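Local coordinates for bacterial fluorinating enzyme homolog (Thermus thermophilus, PDB 2CW5), which catalyses the hydrolysis of S-adenosyl-L-methionine to adenosine and L-methionine, and works as a homotrimer without fluorinase or chlorinase activity, at residues C[56-70]-C[85-99]. Residues are numbered along the deposited sequence; the frame is centred on the assembly and turned at random.
Sequences LPYLPEGAVVLAVVD and RWTYVGPDNGLFTLA
Val64, Val65 and Leu66 pair in parallel register with Thr87, Tyr88 and Val89, the strand axes 4.6 Å apart at 21°. Thr87 N and Val89 N donate to Ala63 O and Val65 O, and Val65 N and Ala67 N answer to Thr87 O and Val89 O; Gly62 N to Arg85 O adds a bond ahead of the strands. At Gly90 segment 85-99 turns a corner, but Asn93 reaches back: its ND2 meets Val69 O at 3.0 Å, with ND2 in the plane of that carbonyl and Val69 O in the plane of the amide, while its OD1 accepts from Leu95 N in an Asx turn; held at both ends, the amide is fixed in rotation.

At the other end the indole of Trp86 is wedged between Leu56 CD1, 3.6 Å above one face, and Arg85 CB over the opposite one. With CG anti to the carbonyl carbon (chi1 -71°) the indole reaches the 59-62 loop, where NE1 bonds Leu59 O at 3.0 Å from above that carbonyl's plane. Glu61, bent at chi2, brings OE1 to the guanidinium edge, 3.3 Å from Arg85 NE in a salt bridge. Leu56 CD2 lies 3.3 Å from Tyr88 OH, a hydroxyl hydrogen-bonded to Asp103. Beside Tyr88, Val65 and Ala67 line the same face: Ala67 CB sits 3.5 Å from Leu95 CD2 and 3.8 Å from Phe96 CZ, two residues that in turn pack on helix 45-55. Val64, Leu66, Thr87 and Val89 lie on the other face, where the last three touch helix 133-147.

These are neighbouring strands in the mixed sheet of the alpha/beta N-terminal domain, whose strand 64-68 leads to Asp70, by similarity an adenosine-binding residue important for activity.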
# COMPACT_ATOMS: atom_id res chain seq x y z
N LEU C 56 -2.04 14.46 -13.78
CA LEU C 56 -1.74 15.89 -13.75
C LEU C 56 -2.87 16.88 -14.06
O LEU C 56 -3.11 17.81 -13.30
CB LEU C 56 -0.55 16.21 -14.66
CG LEU C 56 -0.01 17.64 -14.54
CD1 LEU C 56 0.59 17.83 -13.16
CD2 LEU C 56 1.04 17.91 -15.63
N PRO C 57 -3.58 16.69 -15.19
CA PRO C 57 -4.65 17.63 -15.53
C PRO C 57 -5.78 17.80 -14.51
O PRO C 57 -6.47 18.82 -14.51
CB PRO C 57 -5.15 17.10 -16.87
CG PRO C 57 -4.88 15.64 -16.79
CD PRO C 57 -3.51 15.59 -16.16
N TYR C 58 -5.95 16.81 -13.63
CA TYR C 58 -7.01 16.84 -12.63
C TYR C 58 -6.56 17.40 -11.29
O TYR C 58 -7.36 17.53 -10.36
CB TYR C 58 -7.58 15.43 -12.41
CG TYR C 58 -8.09 14.78 -13.66
CD1 TYR C 58 -9.36 15.08 -14.16
CD2 TYR C 58 -7.30 13.89 -14.38
CE1 TYR C 58 -9.82 14.50 -15.34
CE2 TYR C 58 -7.75 13.31 -15.56
CZ TYR C 58 -9.01 13.62 -16.04
OH TYR C 58 -9.46 13.06 -17.21
N LEU C 59 -5.27 17.73 -11.17
CA LEU C 59 -4.75 18.25 -9.91
C LEU C 59 -4.81 19.77 -9.82
O LEU C 59 -4.64 20.47 -10.81
CB LEU C 59 -3.30 17.79 -9.71
CG LEU C 59 -3.00 16.30 -9.87
CD1 LEU C 59 -1.56 16.04 -9.46
CD2 LEU C 59 -3.95 15.47 -9.04
N PRO C 60 -5.05 20.29 -8.61
CA PRO C 60 -5.13 21.73 -8.36
C PRO C 60 -3.91 22.46 -8.90
O PRO C 60 -2.78 21.98 -8.78
CB PRO C 60 -5.22 21.80 -6.84
CG PRO C 60 -5.95 20.56 -6.49
CD PRO C 60 -5.29 19.53 -7.37
N GLU C 61 -4.15 23.63 -9.48
CA GLU C 61 -3.09 24.46 -10.03
C GLU C 61 -2.09 24.78 -8.92
O GLU C 61 -2.48 25.00 -7.78
CB GLU C 61 -3.68 25.77 -10.55
CG GLU C 61 -3.01 26.33 -11.78
CD GLU C 61 -3.41 25.60 -13.05
OE1 GLU C 61 -3.02 26.04 -14.15
OE2 GLU C 61 -4.13 24.58 -12.94
N GLY C 62 -0.80 24.81 -9.25
CA GLY C 62 0.20 25.12 -8.25
C GLY C 62 0.49 24.01 -7.25
O GLY C 62 1.26 24.20 -6.31
N ALA C 63 -0.11 22.84 -7.44
CA ALA C 63 0.15 21.73 -6.54
C ALA C 63 1.62 21.32 -6.70
O ALA C 63 2.22 21.53 -7.76
CB ALA C 63 -0.75 20.55 -6.87
N VAL C 64 2.19 20.74 -5.65
CA VAL C 64 3.57 20.28 -5.67
C VAL C 64 3.57 18.79 -5.99
O VAL C 64 3.06 17.99 -5.20
CB VAL C 64 4.26 20.49 -4.31
CG1 VAL C 64 5.65 19.85 -4.31
CG2 VAL C 64 4.36 21.97 -3.99
N VAL C 65 4.12 18.42 -7.13
CA VAL C 65 4.18 17.02 -7.54
C VAL C 65 5.54 16.44 -7.19
O VAL C 65 6.54 16.73 -7.85
CB VAL C 65 3.96 16.87 -9.07
CG1 VAL C 65 3.94 15.38 -9.44
CG2 VAL C 65 2.66 17.54 -9.48
N LEU C 66 5.56 15.65 -6.12
CA LEU C 66 6.77 15.00 -5.64
C LEU C 66 6.79 13.60 -6.23
O LEU C 66 5.90 12.78 -5.96
CB LEU C 66 6.74 14.93 -4.11
CG LEU C 66 7.83 14.12 -3.40
CD1 LEU C 66 9.20 14.68 -3.75
CD2 LEU C 66 7.61 14.18 -1.89
N ALA C 67 7.79 13.31 -7.06
CA ALA C 67 7.88 12.00 -7.68
C ALA C 67 9.30 11.47 -7.56
O ALA C 67 10.24 12.07 -8.07
CB ALA C 67 7.48 12.10 -9.15
N VAL C 68 9.44 10.34 -6.88
CA VAL C 68 10.76 9.75 -6.67
C VAL C 68 10.87 8.35 -7.26
O VAL C 68 10.33 7.38 -6.71
CB VAL C 68 11.11 9.68 -5.17
CG1 VAL C 68 12.52 9.12 -4.99
CG2 VAL C 68 10.99 11.06 -4.55
N VAL C 69 11.56 8.25 -8.40
CA VAL C 69 11.79 6.99 -9.10
C VAL C 69 13.15 7.10 -9.80
O VAL C 69 13.38 8.03 -10.56
CB VAL C 69 10.73 6.73 -10.20
CG1 VAL C 69 11.01 5.40 -10.90
CG2 VAL C 69 9.32 6.72 -9.59
N ASP C 70 14.05 6.15 -9.54
CA ASP C 70 15.38 6.19 -10.17
C ASP C 70 15.76 4.85 -10.77
O ASP C 70 16.09 4.81 -11.98
CB ASP C 70 16.44 6.60 -9.16
CG ASP C 70 16.21 7.98 -8.59
OD1 ASP C 70 15.15 8.19 -7.96
OD2 ASP C 70 17.09 8.85 -8.77
N ARG C 85 2.81 25.54 -14.32
CA ARG C 85 1.49 25.76 -13.74
C ARG C 85 1.44 24.91 -12.47
O ARG C 85 0.75 25.23 -11.51
CB ARG C 85 0.37 25.33 -14.69
CG ARG C 85 0.31 26.11 -15.99
CD ARG C 85 -1.11 26.16 -16.55
NE ARG C 85 -1.65 24.84 -16.88
CZ ARG C 85 -1.29 24.12 -17.93
NH1 ARG C 85 -0.37 24.57 -18.77
NH2 ARG C 85 -1.85 22.93 -18.15
N TRP C 86 2.17 23.80 -12.50
CA TRP C 86 2.27 22.90 -11.36
C TRP C 86 3.76 22.91 -11.02
O TRP C 86 4.58 23.33 -11.83
CB TRP C 86 1.82 21.49 -11.71
CG TRP C 86 0.33 21.37 -11.92
CD1 TRP C 86 -0.63 21.30 -10.95
CD2 TRP C 86 -0.35 21.35 -13.17
NE1 TRP C 86 -1.88 21.23 -11.53
CE2 TRP C 86 -1.74 21.27 -12.89
CE3 TRP C 86 0.06 21.39 -14.51
CZ2 TRP C 86 -2.71 21.23 -13.90
CZ3 TRP C 86 -0.90 21.36 -15.51
CH2 TRP C 86 -2.28 21.28 -15.20
N THR C 87 4.10 22.45 -9.82
CA THR C 87 5.49 22.42 -9.40
C THR C 87 5.94 20.97 -9.32
O THR C 87 5.19 20.11 -8.86
CB THR C 87 5.65 23.12 -8.04
OG1 THR C 87 5.31 24.51 -8.20
CG2 THR C 87 7.09 23.00 -7.53
N TYR C 88 7.16 20.70 -9.78
CA TYR C 88 7.67 19.34 -9.79
C TYR C 88 8.93 19.20 -8.96
O TYR C 88 9.80 20.07 -9.00
CB TYR C 88 7.95 18.93 -11.24
CG TYR C 88 6.78 19.18 -12.17
CD1 TYR C 88 5.74 18.26 -12.26
CD2 TYR C 88 6.69 20.36 -12.90
CE1 TYR C 88 4.63 18.51 -13.06
CE2 TYR C 88 5.58 20.63 -13.70
CZ TYR C 88 4.55 19.70 -13.78
OH TYR C 88 3.43 19.97 -14.53
N VAL C 89 9.01 18.11 -8.21
CA VAL C 89 10.17 17.84 -7.37
C VAL C 89 10.55 16.38 -7.55
O VAL C 89 9.76 15.49 -7.26
CB VAL C 89 9.86 18.11 -5.89
CG1 VAL C 89 11.08 17.75 -5.02
CG2 VAL C 89 9.48 19.57 -5.69
N GLY C 90 11.76 16.14 -8.04
CA GLY C 90 12.19 14.78 -8.25
C GLY C 90 13.50 14.74 -9.02
O GLY C 90 14.11 15.78 -9.26
N PRO C 91 13.96 13.54 -9.39
CA PRO C 91 15.20 13.34 -10.14
C PRO C 91 15.14 13.86 -11.57
O PRO C 91 14.11 13.76 -12.24
CB PRO C 91 15.40 11.83 -10.08
CG PRO C 91 13.98 11.33 -10.10
CD PRO C 91 13.32 12.25 -9.10
N ASP C 92 16.25 14.43 -12.02
CA ASP C 92 16.34 14.97 -13.37
C ASP C 92 16.76 13.82 -14.28
O ASP C 92 17.88 13.77 -14.79
CB ASP C 92 17.39 16.09 -13.40
CG ASP C 92 17.43 16.83 -14.73
OD1 ASP C 92 16.42 16.82 -15.46
OD2 ASP C 92 18.47 17.44 -15.03
N ASN C 93 15.83 12.89 -14.48
CA ASN C 93 16.09 11.72 -15.31
C ASN C 93 15.01 11.48 -16.36
O ASN C 93 14.90 10.39 -16.91
CB ASN C 93 16.25 10.48 -14.43
CG ASN C 93 15.03 10.19 -13.58
OD1 ASN C 93 13.97 10.80 -13.76
ND2 ASN C 93 15.17 9.24 -12.65
N GLY C 94 14.19 12.50 -16.62
CA GLY C 94 13.15 12.36 -17.62
C GLY C 94 11.81 11.87 -17.10
O GLY C 94 10.86 11.74 -17.87
N LEU C 95 11.75 11.59 -15.81
CA LEU C 95 10.53 11.12 -15.17
C LEU C 95 9.33 12.02 -15.50
O LEU C 95 8.21 11.54 -15.73
CB LEU C 95 10.74 11.10 -13.65
CG LEU C 95 9.54 10.89 -12.72
CD1 LEU C 95 8.85 9.59 -13.05
CD2 LEU C 95 10.02 10.88 -11.27
N PHE C 96 9.56 13.33 -15.53
CA PHE C 96 8.51 14.31 -15.79
C PHE C 96 8.26 14.66 -17.27
O PHE C 96 7.51 15.59 -17.56
CB PHE C 96 8.82 15.61 -15.04
CG PHE C 96 8.81 15.47 -13.53
CD1 PHE C 96 7.63 15.24 -12.84
CD2 PHE C 96 10.00 15.58 -12.80
CE1 PHE C 96 7.61 15.14 -11.45
CE2 PHE C 96 10.00 15.48 -11.41
CZ PHE C 96 8.80 15.26 -10.73
N THR C 97 8.88 13.92 -18.20
CA THR C 97 8.75 14.20 -19.64
C THR C 97 7.33 14.44 -20.16
O THR C 97 7.06 15.45 -20.82
CB THR C 97 9.39 13.07 -20.47
OG1 THR C 97 10.78 12.96 -20.15
CG2 THR C 97 9.25 13.37 -21.96
N LEU C 98 6.44 13.49 -19.90
CA LEU C 98 5.06 13.61 -20.37
C LEU C 98 4.30 14.72 -19.65
O LEU C 98 3.55 15.48 -20.28
CB LEU C 98 4.36 12.26 -20.22
CG LEU C 98 4.98 11.18 -21.12
CD1 LEU C 98 4.27 9.85 -20.90
CD2 LEU C 98 4.88 11.59 -22.59
N ALA C 99 4.50 14.84 -18.34
CA ALA C 99 3.84 15.89 -17.58
C ALA C 99 4.20 17.24 -18.20
O ALA C 99 3.37 18.13 -18.33
CB ALA C 99 4.32 15.86 -16.13